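Local coordinates for protein beta-agarase (Persicobacter, PDB 6AII) that probably hydrolyses agarose as a family GH16 beta-agarase that yields neoagarobiose, through a calcium-binding catalytic domain built as a beta-sandwich, at residues A164-A167 with W168-K171; P193-E197 with G198-T202; D301-I304 with Y305-E309. One frame throughout, in Å; residues are numbered along the deposited sequence.

The three contacts follow one another along the chain, each within one continuous stretch of a beta-sandwich. Contact 1 opens the short helix after strand 144-151, which carries a sequence resembling the GH16 catalytic signature and so probably lines the active-site cleft. Contact 2 turns the loop between strands 189-191 and 203-204; its centre is about 20 Å from that of contact 1. Contact 3 closes helix 301-306, about 18 Å from contact 1 and 36 Å from contact 2, centre to centre. None touches another, but R160 joins contacts 1 and 3, bonding A164 O and forming a salt bridge with E303. The calcium ion is held by other residues: D5, D30, N32, G74 and D316.

Contact 1. Residues A164-A167 with W168-K171; sequences AMNA and WFAK
N166 and F169 meet at the N-terminus of helix 167-170, where N166 takes the N-cap position without making a side-chain capping bond. From CB the asparagine runs anti to its own backbone nitrogen (chi1 -156°), and CG passes F169 CB before the amide divides. The OD1 branch comes to 3.4 Å from F169 CB and approaches F169 CD2 obliquely; the amide and phenyl planes are only 13° apart, although the two side chains cross at about a right angle. The ND2 branch lies 4.0 Å from A170 CB and spends its hydrogens on the carbonyl oxygens of G154 and Y152, which fix the rotation of this buried amide. The backbone of N166 starts the helix: A170 N donates to N166 O over 2.8 Å, with the donor nearly along the C=O axis. The next bond along, from K171 N to A167 O, is weak. Within the helix, W168 CE3 sits 3.4 Å above the F169 ring plane, offset toward its rim, while the indole also meets H172 and W203. A water does part of the capping, donating to M165 O at 2.9 Å and accepting from W168 N at 2.8 Å.

Contact 2. Residues P193-E197 with G198-T202; sequences PRDEE and GVYGT
V199 packs on P193 where the chain doubles back through a Schellman motif at the end of the 3-10 segment 195-197. This is the tight side. V199 N donates to R194 O over 3.1 Å in a nearly straight bond (168° at the hydrogen), and inside that closure G198 N reaches D195 O at 2.9 Å. R194 O is gripped twice, since E197 N also donates to it, from the opposite face of the carbonyl plane to V199 N. G198 takes the left-handed backbone angles, with positive phi, that the C' position of a Schellman motif calls for and that glycine adopts readily. With V199 CG1 anti to its backbone nitrogen (chi1 -176°), this methyl lies 3.6 Å from P193 CB. T202 CG2 comes to 4.0 Å from the same P193 CB, so the proline has both V199 and the threonine methyl packed on it. A water joins P193 O to T202 OG1, bridging polar atoms of these two buried residues.

The other side is looser and wet. D195 turns its carboxylate across to Y200, OD1 lying at the edge of the ring near its plane, 3.4 Å from CD1, with the two planes 47° apart. Two waters donate to this OD1: one, 2.8 Å away, also donates to V199 O and accepts from T202 N, and the other accepts from G201 N. Further out, R194 NH1 makes a salt bridge of 3.4 Å with E196 OE1, while E197 OE1 bonds Y268 OH and forms a salt bridge with K267.

The turn links strands 189-191 and 203-204, both paired with strand 173-181. P193 packs on S176 and H177 of strand 173-181, the backbone of T202 hydrogen-bonds to L175, and V199 rests on Y191 and on R239 of strand 236-242.

Contact 3. Residues D301-I304 with Y305-E309; sequences DGEI and YGRPE
Three successive i to i+4 bonds, each 2.9 Å from donor N to acceptor O, wind the last turn of helix 301-306: Y305 N to D301 O, G306 N to G302 O and R307 N to E303 O. I304 CG2, held between its backbone nitrogen and carbonyl carbon, stands over one face of the Y305 ring, 4.1 Å from the centroid and 8° off the normal, a CH-pi contact. D301 runs alongside the same ring, its CB 3.8 Å from Y305 CE2. Both polar ends go to R82: D301 OD1 makes a salt bridge with its guanidinium, and Y305 OH bonds its carbonyl. Two residues on, E303 and R307 lie side by side, CG of the glutamate 3.8 Å from R307 NH2, but their charged atoms stay apart. Each has its own salt-bridge partners, E303 with R160 and R307 with D157 and D310, and D157 is shared, its N bonding E303 OE2. R307 leaves helical angles, and P308, lacking an N-H, cannot continue the bonding; its CA instead comes 3.6 Å from I304 O. A proline just past the last turn is a familiar helix stop, here leading the chain into strand 312-325 of the sandwich.

Contact 1. Residues A164-A167 with W168-K171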
loop_
_atom_site.group_PDB
_atom_site.type_symbol
_atom_site.label_atom_id
_atom_site.label_comp_id
_atom_site.label_asym_id
_atom_site.label_seq_id
_atom_site.Cartn_x
_atom_site.Cartn_y
_atom_site.Cartn_z
ATOM N N ALA A 164 -14.355 5.171 17.635
ATOM C CA ALA A 164 -14.461 3.837 16.953
ATOM C C ALA A 164 -15.083 4.018 15.558
ATOM O O ALA A 164 -15.116 3.036 14.770
ATOM C CB ALA A 164 -15.238 2.841 17.756
ATOM N N MET A 165 -15.642 5.208 15.284
ATOM C CA MET A 165 -16.199 5.416 13.949
ATOM C C MET A 165 -15.044 5.470 12.955
ATOM O O MET A 165 -14.076 6.163 13.149
ATOM C CB MET A 165 -17.055 6.689 13.917
ATOM C CG MET A 165 -18.252 6.449 14.803
ATOM S SD MET A 165 -19.409 7.885 14.799
ATOM C CE MET A 165 -18.323 9.246 15.169
ATOM N N ASN A 166 -15.259 4.798 11.817
ATOM C CA ASN A 166 -14.172 4.752 10.816
ATOM C C ASN A 166 -14.430 5.616 9.569
ATOM O O ASN A 166 -13.670 5.555 8.612
ATOM C CB ASN A 166 -13.960 3.308 10.346
ATOM C CG ASN A 166 -12.565 3.080 9.801
ATOM O OD1 ASN A 166 -11.605 3.584 10.378
ATOM N ND2 ASN A 166 -12.443 2.230 8.769
ATOM N N ALA A 167 -15.477 6.424 9.531
ATOM C CA ALA A 167 -15.832 7.173 8.301
ATOM C C ALA A 167 -14.711 8.035 7.767
ATOM O O ALA A 167 -14.437 7.963 6.531
ATOM C CB ALA A 167 -17.054 8.016 8.567
ATOM N N TRP A 168 -13.997 8.844 8.571
ATOM C CA TRP A 168 -12.928 9.690 8.003
ATOM C C TRP A 168 -11.872 8.832 7.348
ATOM O O TRP A 168 -11.305 9.101 6.266
ATOM C CB TRP A 168 -12.304 10.661 9.073
ATOM C CG TRP A 168 -11.201 11.554 8.535
ATOM C CD1 TRP A 168 -11.379 12.867 8.200
ATOM C CD2 TRP A 168 -9.821 11.268 8.248
ATOM N NE1 TRP A 168 -10.212 13.387 7.726
ATOM C CE2 TRP A 168 -9.233 12.457 7.739
ATOM C CE3 TRP A 168 -8.977 10.161 8.342
ATOM C CZ2 TRP A 168 -7.903 12.551 7.350
ATOM C CZ3 TRP A 168 -7.666 10.237 7.950
ATOM C CH2 TRP A 168 -7.124 11.424 7.426
ATOM N N PHE A 169 -11.457 7.748 8.018
ATOM C CA PHE A 169 -10.412 6.954 7.591
ATOM C C PHE A 169 -10.836 6.213 6.324
ATOM O O PHE A 169 -10.055 6.178 5.406
ATOM C CB PHE A 169 -9.933 6.001 8.679
ATOM C CG PHE A 169 -9.425 6.776 9.874
ATOM C CD1 PHE A 169 -8.124 7.230 9.912
ATOM C CD2 PHE A 169 -10.286 7.079 10.900
ATOM C CE1 PHE A 169 -7.693 7.984 10.998
ATOM C CE2 PHE A 169 -9.854 7.871 11.950
ATOM C CZ PHE A 169 -8.576 8.312 11.978
ATOM N N ALA A 170 -12.062 5.706 6.270
ATOM C CA ALA A 170 -12.420 4.792 5.181
ATOM C C ALA A 170 -12.460 5.561 3.862
ATOM O O ALA A 170 -12.333 4.934 2.809
ATOM C CB ALA A 170 -13.776 4.145 5.463
ATOM N N LYS A 171 -12.702 6.849 3.856
ATOM C CA LYS A 171 -12.915 7.499 2.590
ATOM C C LYS A 171 -11.602 7.831 1.865
ATOM O O LYS A 171 -11.618 8.182 0.685
ATOM C CB LYS A 171 -13.762 8.746 2.756
ATOM C CG LYS A 171 -13.061 9.925 3.388
ATOM C CD LYS A 171 -14.076 11.043 3.683
ATOM C CE LYS A 171 -13.443 12.248 4.323
ATOM N NZ LYS A 171 -14.515 13.286 4.475
HETATM O O HOH W 1 -13.224 8.135 11.182
#

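Contact 2. Residues P193-E197 with G198-T202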
loop_
_atom_site.group_PDB
_atom_site.type_symbol
_atom_site.label_atom_id
_atom_site.label_comp_id
_atom_site.label_asym_id
_atom_site.label_seq_id
_atom_site.Cartn_x
_atom_site.Cartn_y
_atom_site.Cartn_z
ATOM N N PRO A 193 5.931 13.792 2.839
ATOM C CA PRO A 193 5.048 14.916 2.538
ATOM C C PRO A 193 3.769 14.793 3.360
ATOM O O PRO A 193 3.267 13.699 3.577
ATOM C CB PRO A 193 4.757 14.769 1.045
ATOM C CG PRO A 193 4.966 13.313 0.808
ATOM C CD PRO A 193 6.173 12.973 1.646
ATOM N N ARG A 194 3.345 15.930 3.941
ATOM C CA ARG A 194 2.134 16.012 4.741
ATOM C C ARG A 194 1.873 17.491 5.010
ATOM O O ARG A 194 2.763 18.364 4.751
ATOM C CB ARG A 194 2.251 15.235 6.054
ATOM C CG ARG A 194 3.451 15.634 6.911
ATOM C CD ARG A 194 3.799 14.549 7.911
ATOM N NE ARG A 194 4.915 14.829 8.827
ATOM C CZ ARG A 194 4.755 15.120 10.110
ATOM N NH1 ARG A 194 3.525 15.265 10.580
ATOM N NH2 ARG A 194 5.820 15.144 10.928
ATOM N N ASP A 195 0.704 17.758 5.506
ATOM C CA ASP A 195 0.262 19.166 5.697
ATOM C C ASP A 195 1.284 19.938 6.552
ATOM O O ASP A 195 1.592 21.090 6.173
ATOM C CB ASP A 195 -1.134 19.286 6.295
ATOM C CG ASP A 195 -2.264 18.780 5.428
ATOM O OD1 ASP A 195 -1.990 18.434 4.265
ATOM O OD2 ASP A 195 -3.398 18.752 5.946
ATOM N N GLU A 196 1.769 19.307 7.610
ATOM C CA GLU A 196 2.665 19.918 8.601
ATOM C C GLU A 196 4.027 20.183 7.968
ATOM O O GLU A 196 4.790 21.010 8.496
ATOM C CB GLU A 196 2.783 19.083 9.875
ATOM C CG GLU A 196 1.472 18.938 10.623
ATOM C CD GLU A 196 0.509 17.906 10.038
ATOM O OE1 GLU A 196 0.974 17.066 9.202
ATOM O OE2 GLU A 196 -0.674 17.933 10.421
ATOM N N GLU A 197 4.346 19.548 6.834
ATOM C CA GLU A 197 5.588 19.841 6.123
ATOM C C GLU A 197 5.339 20.784 4.937
ATOM O O GLU A 197 6.282 21.125 4.207
ATOM C CB GLU A 197 6.219 18.539 5.646
ATOM C CG GLU A 197 6.684 17.609 6.726
ATOM C CD GLU A 197 8.041 17.951 7.355
ATOM O OE1 GLU A 197 8.540 19.091 7.112
ATOM O OE2 GLU A 197 8.601 17.053 8.012
ATOM N N GLY A 198 4.110 21.219 4.718
ATOM C CA GLY A 198 3.784 22.111 3.649
ATOM C C GLY A 198 3.611 21.450 2.298
ATOM O O GLY A 198 3.746 22.099 1.270
ATOM N N VAL A 199 3.221 20.163 2.301
ATOM C CA VAL A 199 2.923 19.477 1.065
ATOM C C VAL A 199 1.519 18.849 1.199
ATOM O O VAL A 199 1.369 17.878 1.951
ATOM C CB VAL A 199 3.998 18.422 0.715
ATOM C CG1 VAL A 199 3.706 17.788 -0.633
ATOM C CG2 VAL A 199 5.414 18.978 0.733
ATOM N N TYR A 200 0.543 19.426 0.505
ATOM C CA TYR A 200 -0.872 19.205 0.673
ATOM C C TYR A 200 -1.409 18.074 -0.236
ATOM O O TYR A 200 -0.798 17.720 -1.255
ATOM C CB TYR A 200 -1.613 20.527 0.463
ATOM C CG TYR A 200 -1.097 21.572 1.426
ATOM C CD1 TYR A 200 -1.316 21.427 2.782
ATOM C CD2 TYR A 200 -0.336 22.632 0.970
ATOM C CE1 TYR A 200 -0.799 22.348 3.684
ATOM C CE2 TYR A 200 0.185 23.552 1.857
ATOM C CZ TYR A 200 -0.013 23.378 3.209
ATOM O OH TYR A 200 0.509 24.311 4.066
ATOM N N GLY A 201 -2.570 17.554 0.149
ATOM C CA GLY A 201 -3.313 16.651 -0.711
ATOM C C GLY A 201 -2.924 15.187 -0.528
ATOM O O GLY A 201 -3.496 14.335 -1.212
ATOM N N THR A 202 -2.039 14.844 0.413
ATOM C CA THR A 202 -1.538 13.472 0.521
ATOM C C THR A 202 -2.658 12.499 0.944
ATOM O O THR A 202 -2.511 11.275 0.737
ATOM C CB THR A 202 -0.358 13.334 1.496
ATOM O OG1 THR A 202 -0.818 13.745 2.792
ATOM C CG2 THR A 202 0.860 14.115 1.036
HETATM O O HOH W 2 0.960 12.514 4.480
HETATM O O HOH W 3 -0.880 16.473 2.667
HETATM O O HOH W 4 -4.006 18.448 2.393
#

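Contact 3. Residues D301-I304 with Y305-E309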
loop_
_atom_site.group_PDB
_atom_site.type_symbol
_atom_site.label_atom_id
_atom_site.label_comp_id
_atom_site.label_asym_id
_atom_site.label_seq_id
_atom_site.Cartn_x
_atom_site.Cartn_y
_atom_site.Cartn_z
ATOM N N ASP A 301 -15.811 -8.774 17.250
ATOM C CA ASP A 301 -16.138 -10.163 17.010
ATOM C C ASP A 301 -17.354 -10.311 16.102
ATOM O O ASP A 301 -17.356 -11.178 15.207
ATOM C CB ASP A 301 -16.419 -10.837 18.362
ATOM C CG ASP A 301 -15.215 -11.050 19.257
ATOM O OD1 ASP A 301 -14.059 -10.742 18.857
ATOM O OD2 ASP A 301 -15.455 -11.583 20.388
ATOM N N GLY A 302 -18.366 -9.478 16.302
ATOM C CA GLY A 302 -19.585 -9.534 15.477
ATOM C C GLY A 302 -19.242 -9.366 14.015
ATOM O O GLY A 302 -19.758 -10.079 13.161
ATOM N N GLU A 303 -18.361 -8.397 13.748
ATOM C CA GLU A 303 -17.944 -8.138 12.352
ATOM C C GLU A 303 -17.112 -9.301 11.809
ATOM O O GLU A 303 -17.378 -9.820 10.710
ATOM C CB GLU A 303 -17.155 -6.833 12.315
ATOM C CG GLU A 303 -17.999 -5.579 12.481
ATOM C CD GLU A 303 -17.240 -4.326 12.930
ATOM O OE1 GLU A 303 -16.009 -4.346 13.083
ATOM O OE2 GLU A 303 -17.909 -3.265 13.104
ATOM N N ILE A 304 -16.035 -9.651 12.465
ATOM C CA ILE A 304 -15.071 -10.624 11.894
ATOM C C ILE A 304 -15.674 -12.022 11.794
ATOM O O ILE A 304 -15.360 -12.748 10.846
ATOM C CB ILE A 304 -13.720 -10.593 12.628
ATOM C CG1 ILE A 304 -12.616 -11.211 11.786
ATOM C CG2 ILE A 304 -13.805 -11.211 14.045
ATOM C CD1 ILE A 304 -11.178 -10.808 12.193
ATOM N N TYR A 305 -16.517 -12.416 12.757
ATOM C CA TYR A 305 -17.178 -13.726 12.665
ATOM C C TYR A 305 -18.483 -13.649 11.862
ATOM O O TYR A 305 -18.822 -14.635 11.264
ATOM C CB TYR A 305 -17.491 -14.244 14.075
ATOM C CG TYR A 305 -16.279 -14.464 14.939
ATOM C CD1 TYR A 305 -15.132 -15.059 14.453
ATOM C CD2 TYR A 305 -16.269 -14.024 16.254
ATOM C CE1 TYR A 305 -14.014 -15.242 15.249
ATOM C CE2 TYR A 305 -15.155 -14.186 17.067
ATOM C CZ TYR A 305 -14.042 -14.840 16.573
ATOM O OH TYR A 305 -12.939 -15.028 17.368
ATOM N N GLY A 306 -19.134 -12.528 11.783
ATOM C CA GLY A 306 -20.366 -12.441 11.059
ATOM C C GLY A 306 -20.168 -12.305 9.573
ATOM O O GLY A 306 -21.002 -12.777 8.756
ATOM N N ARG A 307 -19.093 -11.610 9.170
ATOM C CA ARG A 307 -18.803 -11.423 7.749
ATOM C C ARG A 307 -17.333 -11.735 7.453
ATOM O O ARG A 307 -16.554 -10.871 7.019
ATOM C CB ARG A 307 -19.065 -9.960 7.390
ATOM C CG ARG A 307 -20.485 -9.511 7.694
ATOM C CD ARG A 307 -20.816 -8.115 7.250
ATOM N NE ARG A 307 -20.231 -7.086 8.113
ATOM C CZ ARG A 307 -19.164 -6.319 7.823
ATOM N NH1 ARG A 307 -18.513 -6.454 6.668
ATOM N NH2 ARG A 307 -18.740 -5.452 8.747
ATOM N N PRO A 308 -16.959 -12.994 7.560
ATOM C CA PRO A 308 -15.579 -13.429 7.332
ATOM C C PRO A 308 -15.053 -13.092 5.930
ATOM O O PRO A 308 -13.902 -12.715 5.775
ATOM C CB PRO A 308 -15.578 -14.946 7.598
ATOM C CG PRO A 308 -17.041 -15.349 7.545
ATOM C CD PRO A 308 -17.823 -14.137 7.955
ATOM N N GLU A 309 -15.909 -13.207 4.932
ATOM C CA GLU A 309 -15.445 -12.976 3.578
ATOM C C GLU A 309 -15.147 -11.492 3.340
ATOM O O GLU A 309 -14.293 -11.169 2.537
ATOM C CB GLU A 309 -16.478 -13.539 2.591
ATOM C CG GLU A 309 -15.993 -13.643 1.166
ATOM C CD GLU A 309 -14.917 -14.686 0.886
ATOM O OE1 GLU A 309 -14.810 -15.736 1.607
ATOM O OE2 GLU A 309 -14.147 -14.391 -0.018
#